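Local coordinates for protein gluconate kinase (Lactobacillus acidophilus, PDB 3LL3) that binds ATP and d-xylulose and, as a member of the FGGY carbohydrate kinases, probably transfers a phosphate from ATP to a sugar or sugar acid, at residues 209-214 against 438-443; 336-341 against 377-382; 357-362 against 366-371. All blocks are in the same frame, centred on the assembly; numbering follows the deposited sequence.

Contact 1: residues 209-214 against 438-443; sequences QPTKVI and ARQALG
Thr211 sets CG2 anti to its carbonyl carbon (chi1, measured to OG1, is 44°), while Gln440, with CG beside its backbone N (chi1 -74°), runs extended beyond it; the two side chains meet at a slant. The methyl CG2 of Thr211 lies 3.5 Å from OE1 of Gln440 and 3.9 Å from CB of the same residue, so it touches both the root and the amide end of the glutamine. The other end of that amide is taken up elsewhere, NE2 giving its hydrogen bond to the backbone O of Gln446. One residue on, the CB methyl of Ala441 sits 3.5 Å from the carbonyl O of Thr211, and CG2 of Val213 reaches the same methyl at 4.2 Å. Residues 209-212 form a type I turn leading into edge strand 213-214, which pairs with strand 232-238. Facing it is the last turn of helix 429-441, closed by a Schellman motif at Gly443; Ala441 of that turn also packs on Ile234 of strand 232-238. No hydrogen bond crosses between 209-214 and 438-443: the two pieces meet by van der Waals contact alone, methyl groups against oxygens and one another, so nothing polar ties one to the other directly.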
ATOM      1  N   GLN A 209     -20.302  -4.122 -43.630  1.00 29.44           N
ATOM      2  CA  GLN A 209     -19.275  -3.092 -43.362  1.00 28.87           C
ATOM      3  C   GLN A 209     -19.887  -1.864 -42.696  1.00 29.15           C
ATOM      4  O   GLN A 209     -21.063  -1.546 -42.925  1.00 28.20           O
ATOM      5  CB  GLN A 209     -18.612  -2.596 -44.652  1.00 32.35           C
ATOM      6  CG  GLN A 209     -18.186  -3.648 -45.655  1.00 40.19           C
ATOM      7  CD  GLN A 209     -18.017  -3.040 -47.045  1.00 48.73           C
ATOM      8  OE1 GLN A 209     -17.562  -1.897 -47.185  1.00 50.13           O
ATOM      9  NE2 GLN A 209     -18.400  -3.789 -48.076  1.00 50.08           N
ATOM     10  N   PRO A 210     -19.085  -1.151 -41.882  1.00 28.20           N
ATOM     11  CA  PRO A 210     -19.499   0.083 -41.195  1.00 26.78           C
ATOM     12  C   PRO A 210     -20.074   1.148 -42.120  1.00 25.49           C
ATOM     13  O   PRO A 210     -20.905   1.929 -41.665  1.00 23.95           O
ATOM     14  CB  PRO A 210     -18.199   0.586 -40.555  1.00 22.87           C
ATOM     15  CG  PRO A 210     -17.446  -0.684 -40.249  1.00 25.52           C
ATOM     16  CD  PRO A 210     -17.766  -1.624 -41.414  1.00 25.37           C
ATOM     17  N   THR A 211     -19.655   1.168 -43.382  1.00 26.15           N
ATOM     18  CA  THR A 211     -20.091   2.198 -44.312  1.00 26.45           C
ATOM     19  C   THR A 211     -21.402   1.838 -45.022  1.00 28.98           C
ATOM     20  O   THR A 211     -21.925   2.629 -45.805  1.00 25.05           O
ATOM     21  CB  THR A 211     -19.019   2.468 -45.388  1.00 27.97           C
ATOM     22  OG1 THR A 211     -18.502   1.220 -45.866  1.00 28.66           O
ATOM     23  CG2 THR A 211     -17.860   3.303 -44.810  1.00 26.43           C
ATOM     24  N   LYS A 212     -21.926   0.646 -44.760  1.00 27.64           N
ATOM     25  CA  LYS A 212     -23.127   0.213 -45.469  1.00 28.65           C
ATOM     26  C   LYS A 212     -24.323   1.125 -45.197  1.00 28.10           C
ATOM     27  O   LYS A 212     -24.604   1.478 -44.057  1.00 27.93           O
ATOM     28  CB  LYS A 212     -23.498  -1.235 -45.140  1.00 29.13           C
ATOM     29  CG  LYS A 212     -24.802  -1.650 -45.863  1.00 29.92           C
ATOM     30  CD  LYS A 212     -24.770  -3.070 -46.358  1.00 36.26           C
ATOM     31  CE  LYS A 212     -26.024  -3.378 -47.202  1.00 41.05           C
ATOM     32  NZ  LYS A 212     -25.927  -4.694 -47.895  1.00 47.36           N
ATOM     33  N   VAL A 213     -25.024   1.500 -46.255  1.00 28.32           N
ATOM     34  CA  VAL A 213     -26.210   2.335 -46.127  1.00 31.07           C
ATOM     35  C   VAL A 213     -27.408   1.441 -45.852  1.00 30.81           C
ATOM     36  O   VAL A 213     -27.696   0.539 -46.629  1.00 30.39           O
ATOM     37  CB  VAL A 213     -26.479   3.135 -47.415  1.00 31.16           C
ATOM     38  CG1 VAL A 213     -27.757   3.940 -47.268  1.00 35.05           C
ATOM     39  CG2 VAL A 213     -25.303   4.062 -47.743  1.00 30.58           C
ATOM     40  N   ILE A 214     -28.081   1.677 -44.731  1.00 30.59           N
ATOM     41  CA  ILE A 214     -29.291   0.950 -44.387  1.00 30.21           C
ATOM     42  C   ILE A 214     -30.491   1.831 -44.748  1.00 36.65           C
ATOM     43  O   ILE A 214     -30.710   2.871 -44.121  1.00 35.05           O
ATOM     44  CB  ILE A 214     -29.355   0.631 -42.896  1.00 31.00           C
ATOM     45  CG1 ILE A 214     -27.999   0.120 -42.368  1.00 30.46           C
ATOM     46  CG2 ILE A 214     -30.462  -0.382 -42.631  1.00 32.65           C
ATOM     47  CD1 ILE A 214     -27.453  -1.081 -43.090  1.00 30.38           C
ATOM     48  N   ALA A 438     -19.837   8.242 -42.775  1.00 26.88           N
ATOM     49  CA  ALA A 438     -20.897   8.805 -43.603  1.00 26.19           C
ATOM     50  C   ALA A 438     -20.296   9.458 -44.848  1.00 28.24           C
ATOM     51  O   ALA A 438     -20.781   9.247 -45.968  1.00 29.00           O
ATOM     52  CB  ALA A 438     -21.722   9.811 -42.814  1.00 24.60           C
ATOM     53  N   ARG A 439     -19.238  10.246 -44.660  1.00 25.62           N
ATOM     54  CA  ARG A 439     -18.580  10.891 -45.786  1.00 28.30           C
ATOM     55  C   ARG A 439     -18.078   9.856 -46.787  1.00 29.55           C
ATOM     56  O   ARG A 439     -18.181  10.048 -47.994  1.00 29.63           O
ATOM     57  CB  ARG A 439     -17.443  11.816 -45.323  1.00 28.09           C
ATOM     58  CG  ARG A 439     -17.944  13.025 -44.537  1.00 30.64           C
ATOM     59  CD  ARG A 439     -16.833  14.047 -44.249  1.00 33.66           C
ATOM     60  NE  ARG A 439     -16.183  14.553 -45.459  1.00 31.69           N
ATOM     61  CZ  ARG A 439     -16.611  15.600 -46.166  1.00 36.04           C
ATOM     62  NH1 ARG A 439     -17.702  16.264 -45.798  1.00 34.67           N
ATOM     63  NH2 ARG A 439     -15.943  15.989 -47.247  1.00 35.78           N
ATOM     64  N   GLN A 440     -17.547   8.747 -46.293  1.00 27.52           N
ATOM     65  CA  GLN A 440     -17.175   7.662 -47.195  1.00 30.18           C
ATOM     66  C   GLN A 440     -18.392   7.111 -47.954  1.00 29.92           C
ATOM     67  O   GLN A 440     -18.360   6.954 -49.176  1.00 31.63           O
ATOM     68  CB  GLN A 440     -16.477   6.532 -46.437  1.00 26.96           C
ATOM     69  CG  GLN A 440     -15.041   6.856 -46.013  1.00 30.85           C
ATOM     70  CD  GLN A 440     -14.377   5.671 -45.348  1.00 28.26           C
ATOM     71  OE1 GLN A 440     -14.914   5.104 -44.395  1.00 29.14           O
ATOM     72  NE2 GLN A 440     -13.216   5.277 -45.860  1.00 29.05           N
ATOM     73  N   ALA A 441     -19.466   6.816 -47.234  1.00 30.23           N
ATOM     74  CA  ALA A 441     -20.666   6.258 -47.875  1.00 29.22           C
ATOM     75  C   ALA A 441     -21.206   7.206 -48.951  1.00 32.90           C
ATOM     76  O   ALA A 441     -21.653   6.767 -50.009  1.00 32.54           O
ATOM     77  CB  ALA A 441     -21.724   5.971 -46.838  1.00 27.86           C
ATOM     78  N   LEU A 442     -21.134   8.509 -48.684  1.00 33.00           N
ATOM     79  CA  LEU A 442     -21.641   9.529 -49.603  1.00 31.74           C
ATOM     80  C   LEU A 442     -20.679   9.859 -50.736  1.00 33.48           C
ATOM     81  O   LEU A 442     -20.991  10.700 -51.576  1.00 33.57           O
ATOM     82  CB  LEU A 442     -21.974  10.820 -48.854  1.00 29.21           C
ATOM     83  CG  LEU A 442     -23.042  10.722 -47.766  1.00 33.16           C
ATOM     84  CD1 LEU A 442     -23.135  12.027 -46.991  1.00 30.46           C
ATOM     85  CD2 LEU A 442     -24.393  10.333 -48.363  1.00 33.33           C
ATOM     86  N   GLY A 443     -19.511   9.224 -50.752  1.00 31.88           N
ATOM     87  CA  GLY A 443     -18.530   9.473 -51.798  1.00 34.32           C
ATOM     88  C   GLY A 443     -17.700  10.743 -51.643  1.00 34.80           C
ATOM     89  O   GLY A 443     -16.962  11.108 -52.553  1.00 35.51           O
TER

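Contact 2: residues 336-341 against 377-382; sequences FLPYLG and IFNLYD
Asn379 reaches from helix 365-388 toward Pro338 and Tyr339, its CG anti to the backbone N (chi1 -178°). Its CB comes first, pressed at 3.5 Å against CG of Pro338. The next atom out, CG of Asn379, touches both partners, 3.9 Å from CG of Pro338 and 4.0 Å from CE1 of Tyr339. At the tip, the amide atom modelled as ND2 lies 3.3 Å from CE1 of Tyr339, at the ring edge and near its plane; which amide end is nitrogen is doubtful, but the group as a whole is steeply inclined to the ring, their planes 74° apart. Pro338 CD sits above one face of the ring, near its rim. Farther along the edge, the Tyr339 OH hydrogen-bonds a water at 2.7 Å, and this water donates to OD2 of Asp382 at 2.6 Å, three residues on along the helix from Asn379. OD2 also forms a salt bridge with Arg482, so the bridging water and an arginine share one carboxylate oxygen. Replacing Asn379 by alanine would probably open a gap at the CE1 edge of Tyr339, leaving that edge without the amide it packs on. Tyr339 centres an inverse gamma turn, closed by Leu340 N to Pro338 O at 2.6 Å. It lies in the loop that carries the chain from strand 335-337 to Gly341, which touches the bound 1-deoxy-d-xylulose-5-phosphate: a strand-end loop of the FGGY C-terminal domain, backed by a helix and leading into a ligand pocket.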
ATOM      1  N   PHE A 336       2.247   2.742  -6.316  1.00 22.03           N
ATOM      2  CA  PHE A 336       0.802   2.695  -6.159  1.00 19.95           C
ATOM      3  C   PHE A 336       0.219   1.770  -7.215  1.00 23.83           C
ATOM      4  O   PHE A 336       0.254   2.096  -8.409  1.00 19.39           O
ATOM      5  CB  PHE A 336       0.176   4.084  -6.292  1.00 19.61           C
ATOM      6  CG  PHE A 336      -1.328   4.094  -6.137  1.00 19.43           C
ATOM      7  CD1 PHE A 336      -1.922   3.883  -4.894  1.00 20.59           C
ATOM      8  CD2 PHE A 336      -2.152   4.326  -7.225  1.00 20.18           C
ATOM      9  CE1 PHE A 336      -3.313   3.904  -4.749  1.00 19.33           C
ATOM     10  CE2 PHE A 336      -3.529   4.344  -7.091  1.00 20.09           C
ATOM     11  CZ  PHE A 336      -4.116   4.130  -5.862  1.00 22.15           C
ATOM     12  N   LEU A 337      -0.293   0.617  -6.789  1.00 18.66           N
ATOM     13  CA  LEU A 337      -1.055  -0.235  -7.709  1.00 21.16           C
ATOM     14  C   LEU A 337      -2.497   0.285  -7.713  1.00 21.93           C
ATOM     15  O   LEU A 337      -3.152   0.309  -6.677  1.00 20.45           O
ATOM     16  CB  LEU A 337      -0.993  -1.713  -7.295  1.00 18.49           C
ATOM     17  CG  LEU A 337       0.392  -2.366  -7.149  1.00 23.10           C
ATOM     18  CD1 LEU A 337       0.292  -3.842  -6.714  1.00 21.28           C
ATOM     19  CD2 LEU A 337       1.170  -2.253  -8.450  1.00 21.89           C
ATOM     20  N   PRO A 338      -2.991   0.724  -8.882  1.00 21.89           N
ATOM     21  CA  PRO A 338      -4.241   1.502  -8.944  1.00 21.49           C
ATOM     22  C   PRO A 338      -5.530   0.682  -8.980  1.00 21.12           C
ATOM     23  O   PRO A 338      -6.586   1.251  -9.259  1.00 22.39           O
ATOM     24  CB  PRO A 338      -4.123   2.262 -10.269  1.00 22.53           C
ATOM     25  CG  PRO A 338      -3.118   1.518 -11.079  1.00 22.53           C
ATOM     26  CD  PRO A 338      -2.351   0.569 -10.199  1.00 21.74           C
ATOM     27  N   TYR A 339      -5.466  -0.610  -8.687  1.00 21.87           N
ATOM     28  CA  TYR A 339      -6.615  -1.474  -8.959  1.00 23.69           C
ATOM     29  C   TYR A 339      -7.790  -1.340  -7.996  1.00 24.57           C
ATOM     30  O   TYR A 339      -8.288  -2.347  -7.501  1.00 23.82           O
ATOM     31  CB  TYR A 339      -6.178  -2.922  -8.988  1.00 23.64           C
ATOM     32  CG  TYR A 339      -4.868  -3.167  -9.686  1.00 22.27           C
ATOM     33  CD1 TYR A 339      -4.644  -2.724 -10.982  1.00 20.64           C
ATOM     34  CD2 TYR A 339      -3.882  -3.909  -9.070  1.00 21.42           C
ATOM     35  CE1 TYR A 339      -3.438  -2.999 -11.626  1.00 22.39           C
ATOM     36  CE2 TYR A 339      -2.687  -4.166  -9.685  1.00 23.34           C
ATOM     37  CZ  TYR A 339      -2.467  -3.720 -10.965  1.00 23.96           C
ATOM     38  OH  TYR A 339      -1.256  -4.016 -11.549  1.00 22.83           O
ATOM     39  N   LEU A 340      -8.261  -0.120  -7.771  1.00 23.06           N
ATOM     40  CA  LEU A 340      -9.374   0.110  -6.845  1.00 24.85           C
ATOM     41  C   LEU A 340     -10.679  -0.651  -7.189  1.00 26.82           C
ATOM     42  O   LEU A 340     -11.292  -1.253  -6.320  1.00 27.55           O
ATOM     43  CB  LEU A 340      -9.622   1.618  -6.666  1.00 24.68           C
ATOM     44  CG  LEU A 340      -8.907   2.251  -5.453  1.00 26.55           C
ATOM     45  CD1 LEU A 340      -7.440   1.966  -5.509  1.00 24.04           C
ATOM     46  CD2 LEU A 340      -9.133   3.739  -5.438  1.00 30.49           C
ATOM     47  N   GLY A 341     -11.096  -0.652  -8.448  1.00 25.20           N
ATOM     48  CA  GLY A 341     -12.334  -1.343  -8.813  1.00 26.23           C
ATOM     49  C   GLY A 341     -12.171  -2.714  -9.454  1.00 27.26           C
ATOM     50  O   GLY A 341     -12.914  -3.056 -10.371  1.00 32.36           O
ATOM     51  N   ILE A 377      -0.821   5.813 -14.553  1.00 20.64           N
ATOM     52  CA  ILE A 377      -0.151   5.810 -15.859  1.00 22.38           C
ATOM     53  C   ILE A 377       0.678   4.547 -16.086  1.00 22.72           C
ATOM     54  O   ILE A 377       0.727   4.025 -17.202  1.00 21.89           O
ATOM     55  CB  ILE A 377       0.765   7.057 -15.989  1.00 19.47           C
ATOM     56  CG1 ILE A 377      -0.073   8.327 -15.854  1.00 21.07           C
ATOM     57  CG2 ILE A 377       1.516   7.055 -17.334  1.00 20.81           C
ATOM     58  CD1 ILE A 377       0.772   9.622 -15.984  1.00 21.33           C
ATOM     59  N   PHE A 378       1.363   4.079 -15.038  1.00 20.27           N
ATOM     60  CA  PHE A 378       2.127   2.835 -15.118  1.00 20.23           C
ATOM     61  C   PHE A 378       1.203   1.669 -15.527  1.00 22.59           C
ATOM     62  O   PHE A 378       1.571   0.806 -16.323  1.00 21.94           O
ATOM     63  CB  PHE A 378       2.791   2.500 -13.770  1.00 21.66           C
ATOM     64  CG  PHE A 378       4.166   3.104 -13.572  1.00 22.69           C
ATOM     65  CD1 PHE A 378       5.084   3.150 -14.613  1.00 22.02           C
ATOM     66  CD2 PHE A 378       4.549   3.569 -12.319  1.00 21.68           C
ATOM     67  CE1 PHE A 378       6.350   3.673 -14.421  1.00 23.98           C
ATOM     68  CE2 PHE A 378       5.819   4.087 -12.109  1.00 25.49           C
ATOM     69  CZ  PHE A 378       6.724   4.141 -13.160  1.00 27.01           C
ATOM     70  N   ASN A 379       0.006   1.641 -14.956  1.00 20.85           N
ATOM     71  CA  ASN A 379      -0.949   0.570 -15.236  1.00 21.58           C
ATOM     72  C   ASN A 379      -1.307   0.583 -16.736  1.00 21.56           C
ATOM     73  O   ASN A 379      -1.323  -0.454 -17.393  1.00 19.62           O
ATOM     74  CB  ASN A 379      -2.187   0.775 -14.361  1.00 21.46           C
ATOM     75  CG  ASN A 379      -3.240  -0.312 -14.538  1.00 21.53           C
ATOM     76  OD1 ASN A 379      -4.433  -0.009 -14.636  1.00 23.01           O
ATOM     77  ND2 ASN A 379      -2.815  -1.565 -14.559  1.00 19.03           N
ATOM     78  N   LEU A 380      -1.566   1.778 -17.255  1.00 19.74           N
ATOM     79  CA  LEU A 380      -1.837   1.975 -18.679  1.00 24.38           C
ATOM     80  C   LEU A 380      -0.641   1.585 -19.541  1.00 24.02           C
ATOM     81  O   LEU A 380      -0.803   1.061 -20.641  1.00 25.20           O
ATOM     82  CB  LEU A 380      -2.224   3.434 -18.950  1.00 22.72           C
ATOM     83  CG  LEU A 380      -3.620   3.860 -18.470  1.00 24.39           C
ATOM     84  CD1 LEU A 380      -3.691   5.381 -18.255  1.00 25.55           C
ATOM     85  CD2 LEU A 380      -4.713   3.387 -19.402  1.00 22.75           C
ATOM     86  N   TYR A 381       0.564   1.861 -19.052  1.00 22.59           N
ATOM     87  CA  TYR A 381       1.759   1.519 -19.811  1.00 23.20           C
ATOM     88  C   TYR A 381       1.972   0.023 -19.788  1.00 25.19           C
ATOM     89  O   TYR A 381       2.507  -0.556 -20.732  1.00 24.77           O
ATOM     90  CB  TYR A 381       2.975   2.235 -19.242  1.00 24.44           C
ATOM     91  CG  TYR A 381       4.272   1.890 -19.925  1.00 25.91           C
ATOM     92  CD1 TYR A 381       4.498   2.226 -21.261  1.00 25.77           C
ATOM     93  CD2 TYR A 381       5.277   1.249 -19.235  1.00 24.63           C
ATOM     94  CE1 TYR A 381       5.702   1.916 -21.878  1.00 27.88           C
ATOM     95  CE2 TYR A 381       6.477   0.940 -19.834  1.00 28.67           C
ATOM     96  CZ  TYR A 381       6.694   1.276 -21.154  1.00 31.19           C
ATOM     97  OH  TYR A 381       7.911   0.973 -21.731  1.00 33.27           O
ATOM     98  N   ASP A 382       1.555  -0.591 -18.686  1.00 23.28           N
ATOM     99  CA  ASP A 382       1.581  -2.045 -18.517  1.00 24.07           C
ATOM    100  C   ASP A 382       0.678  -2.682 -19.598  1.00 25.93           C
ATOM    101  O   ASP A 382       1.075  -3.629 -20.294  1.00 26.53           O
ATOM    102  CB  ASP A 382       1.081  -2.367 -17.096  1.00 24.20           C
ATOM    103  CG  ASP A 382       1.210  -3.845 -16.719  1.00 28.31           C
ATOM    104  OD1 ASP A 382       1.667  -4.652 -17.548  1.00 27.74           O
ATOM    105  OD2 ASP A 382       0.870  -4.195 -15.567  1.00 25.41           O
TER
HETATM  106  O   HOH W   1      -0.643  -2.869 -13.868  1.00 25.65           O

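Contact 3: residues 357-362 against 366-371; sequences VGLTRM and PEMARA
Leu359 and Met368 face each other across a strand-loop-helix unit of the FGGY C-terminal domain, in which strand 354-359 passes through a short connection into helix 365-388. Neither residue aims its CB straight at the other; the outer atoms close the distance. Leu359 brings CD2 to within 4.3 Å of Met368 CG. Met368, a selenomethionine here, runs extended through chi2 (-174°) before bending at chi3, and so lies lengthwise past the leucine methyl. This apolar pair continues into the dimer interface: Leu359 packs on Trp305 and Met368 on Thr309 of the second subunit, whose strand also pairs antiparallel with Val357 and Leu359. At the other end, Glu367 bends at chi2 (69°), folding its carboxylate back toward the loop beside the carbonyl of Met362. OE1 accepts a hydrogen bond from the backbone N of Gln364, and OE2 forms a salt bridge with Arg332, so both carboxylate oxygens are engaged outside the two segments. No hydrogen bond joins the carboxylate to the Met362 carbonyl; the two oxygens merely stand near each other, OE1 of Glu367 3.8 Å from O of Met362.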
ATOM      1  N   VAL A 357       2.782   0.686  -1.896  1.00 21.11           N
ATOM      2  CA  VAL A 357       3.882  -0.113  -1.338  1.00 21.95           C
ATOM      3  C   VAL A 357       5.232   0.602  -1.419  1.00 25.44           C
ATOM      4  O   VAL A 357       5.617   1.096  -2.479  1.00 23.34           O
ATOM      5  CB  VAL A 357       3.995  -1.516  -2.009  1.00 23.48           C
ATOM      6  CG1 VAL A 357       5.145  -2.338  -1.384  1.00 24.01           C
ATOM      7  CG2 VAL A 357       2.681  -2.277  -1.906  1.00 22.83           C
ATOM      8  N   GLY A 358       5.954   0.648  -0.296  1.00 25.89           N
ATOM      9  CA  GLY A 358       7.265   1.275  -0.255  1.00 26.08           C
ATOM     10  C   GLY A 358       7.353   2.522   0.609  1.00 25.24           C
ATOM     11  O   GLY A 358       8.207   3.365   0.397  1.00 27.33           O
ATOM     12  N   LEU A 359       6.460   2.650   1.579  1.00 25.08           N
ATOM     13  CA  LEU A 359       6.394   3.854   2.396  1.00 24.75           C
ATOM     14  C   LEU A 359       7.524   3.933   3.441  1.00 27.25           C
ATOM     15  O   LEU A 359       8.002   2.921   3.963  1.00 27.79           O
ATOM     16  CB  LEU A 359       5.046   3.969   3.106  1.00 26.47           C
ATOM     17  CG  LEU A 359       3.762   4.233   2.318  1.00 25.14           C
ATOM     18  CD1 LEU A 359       2.560   3.849   3.168  1.00 22.14           C
ATOM     19  CD2 LEU A 359       3.677   5.703   1.892  1.00 26.20           C
ATOM     20  N   THR A 360       7.922   5.165   3.725  1.00 27.48           N
ATOM     21  CA  THR A 360       8.968   5.480   4.670  1.00 30.07           C
ATOM     22  C   THR A 360       8.580   6.857   5.165  1.00 31.19           C
ATOM     23  O   THR A 360       7.697   7.482   4.594  1.00 31.72           O
ATOM     24  CB  THR A 360      10.303   5.529   3.925  1.00 34.33           C
ATOM     25  OG1 THR A 360      11.328   4.940   4.719  1.00 41.20           O
ATOM     26  CG2 THR A 360      10.674   6.943   3.580  1.00 29.61           C
ATOM     27  N   ARG A 361       9.225   7.356   6.211  1.00 33.30           N
ATOM     28  CA  ARG A 361       8.865   8.667   6.736  1.00 33.67           C
ATOM     29  C   ARG A 361       9.254   9.798   5.763  1.00 33.48           C
ATOM     30  O   ARG A 361       8.837  10.931   5.927  1.00 34.17           O
ATOM     31  CB  ARG A 361       9.456   8.860   8.155  1.00 38.34           C
ATOM     32  CG  ARG A 361       8.825   7.894   9.205  1.00 36.56           C
ATOM     33  CD  ARG A 361       9.683   7.682  10.477  1.00 41.94           C
ATOM     34  NE  ARG A 361      10.194   8.929  11.034  1.00 41.24           N
ATOM     35  CZ  ARG A 361      11.477   9.177  11.266  1.00 46.76           C
ATOM     36  NH1 ARG A 361      12.393   8.246  11.011  1.00 48.20           N
ATOM     37  NH2 ARG A 361      11.845  10.352  11.773  1.00 48.16           N
HETATM   38  N   MSE A 362      10.041   9.474   4.741  1.00 34.50           N
HETATM   39  CA  MSE A 362      10.331  10.421   3.651  1.00 36.05           C
HETATM   40  C   MSE A 362       9.118  10.665   2.743  1.00 34.50           C
HETATM   41  O   MSE A 362       9.062  11.666   2.034  1.00 36.14           O
HETATM   42  CB  MSE A 362      11.484   9.921   2.769  1.00 36.41           C
HETATM   43  CG  MSE A 362      12.813   9.809   3.478  1.00 44.37           C
HETATM   44 SE   MSE A 362      13.401  11.564   4.087  1.00 75.16          SE
HETATM   45  CE  MSE A 362      13.772  12.378   2.337  1.00 50.85           C
ATOM     46  N   PRO A 366       2.865  14.889  -0.812  1.00 28.99           N
ATOM     47  CA  PRO A 366       3.165  15.002  -2.246  1.00 30.08           C
ATOM     48  C   PRO A 366       3.600  13.680  -2.868  1.00 26.89           C
ATOM     49  O   PRO A 366       3.201  13.397  -3.985  1.00 26.29           O
ATOM     50  CB  PRO A 366       4.305  16.023  -2.269  1.00 29.60           C
ATOM     51  CG  PRO A 366       3.982  16.916  -1.112  1.00 31.83           C
ATOM     52  CD  PRO A 366       3.520  15.960  -0.039  1.00 29.82           C
ATOM     53  N   GLU A 367       4.418  12.904  -2.164  1.00 26.13           N
ATOM     54  CA  GLU A 367       4.838  11.590  -2.644  1.00 25.42           C
ATOM     55  C   GLU A 367       3.649  10.641  -2.861  1.00 25.94           C
ATOM     56  O   GLU A 367       3.635   9.880  -3.825  1.00 25.49           O
ATOM     57  CB  GLU A 367       5.827  10.943  -1.667  1.00 27.79           C
ATOM     58  CG  GLU A 367       7.270  11.468  -1.752  1.00 25.85           C
ATOM     59  CD  GLU A 367       7.419  12.901  -1.259  1.00 28.99           C
ATOM     60  OE1 GLU A 367       6.642  13.351  -0.385  1.00 28.53           O
ATOM     61  OE2 GLU A 367       8.327  13.580  -1.756  1.00 29.52           O
HETATM   62  N   MSE A 368       2.661  10.671  -1.969  1.00 24.53           N
HETATM   63  CA  MSE A 368       1.504   9.794  -2.145  1.00 25.96           C
HETATM   64  C   MSE A 368       0.638  10.255  -3.290  1.00 25.16           C
HETATM   65  O   MSE A 368       0.177   9.431  -4.066  1.00 23.04           O
HETATM   66  CB  MSE A 368       0.683   9.657  -0.874  1.00 24.17           C
HETATM   67  CG  MSE A 368       1.534   9.026   0.249  1.00 30.75           C
HETATM   68 SE   MSE A 368       0.496   8.655   1.838  1.00 45.16          SE
HETATM   69  CE  MSE A 368      -0.496   7.064   1.223  1.00 25.40           C
ATOM     70  N   ALA A 369       0.442  11.572  -3.396  1.00 26.01           N
ATOM     71  CA  ALA A 369      -0.346  12.156  -4.477  1.00 27.26           C
ATOM     72  C   ALA A 369       0.267  11.797  -5.813  1.00 25.34           C
ATOM     73  O   ALA A 369      -0.427  11.356  -6.723  1.00 25.93           O
ATOM     74  CB  ALA A 369      -0.429  13.687  -4.335  1.00 29.37           C
ATOM     75  N   ARG A 370       1.576  11.989  -5.930  1.00 25.53           N
ATOM     76  CA  ARG A 370       2.234  11.737  -7.194  1.00 25.51           C
ATOM     77  C   ARG A 370       2.278  10.250  -7.527  1.00 23.64           C
ATOM     78  O   ARG A 370       2.159   9.876  -8.686  1.00 22.26           O
ATOM     79  CB  ARG A 370       3.642  12.343  -7.256  1.00 22.74           C
ATOM     80  CG  ARG A 370       4.144  12.321  -8.678  1.00 26.34           C
ATOM     81  CD  ARG A 370       5.632  12.391  -8.830  1.00 26.07           C
ATOM     82  NE  ARG A 370       6.049  13.731  -9.136  1.00 33.03           N
ATOM     83  CZ  ARG A 370       6.540  14.139 -10.302  1.00 31.94           C
ATOM     84  NH1 ARG A 370       6.725  13.310 -11.316  1.00 30.49           N
ATOM     85  NH2 ARG A 370       6.870  15.397 -10.426  1.00 28.32           N
ATOM     86  N   ALA A 371       2.469   9.410  -6.515  1.00 23.59           N
ATOM     87  CA  ALA A 371       2.488   7.969  -6.731  1.00 22.84           C
ATOM     88  C   ALA A 371       1.176   7.505  -7.333  1.00 22.20           C
ATOM     89  O   ALA A 371       1.169   6.581  -8.139  1.00 22.03           O
ATOM     90  CB  ALA A 371       2.771   7.199  -5.417  1.00 22.32           C
TER

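Contacts 2 and 3 are neighbours with centres about 16 Å apart: both use helix 365-388, their strands 335-337 and 354-359 pair antiparallel, and Phe336 CB meets Ala371 O at 3.3 Å. Both also touch the second subunit, where Leu340 O of one chain bonds Thr360 OG1 of the other. Contact 1 lies on the opposite side of the chain's centre, its centre about 38 Å from that of contact 2 and 52 Å from that of contact 3, although both are nested within the loop it closes. Contact 2 is nearest the ligands, the Tyr339 side chain about 8 Å from 1-deoxy-d-xylulose-5-phosphate and that of Pro338 about 12 Å from ATP; contacts 1 and 3 lie away from the annotated sites.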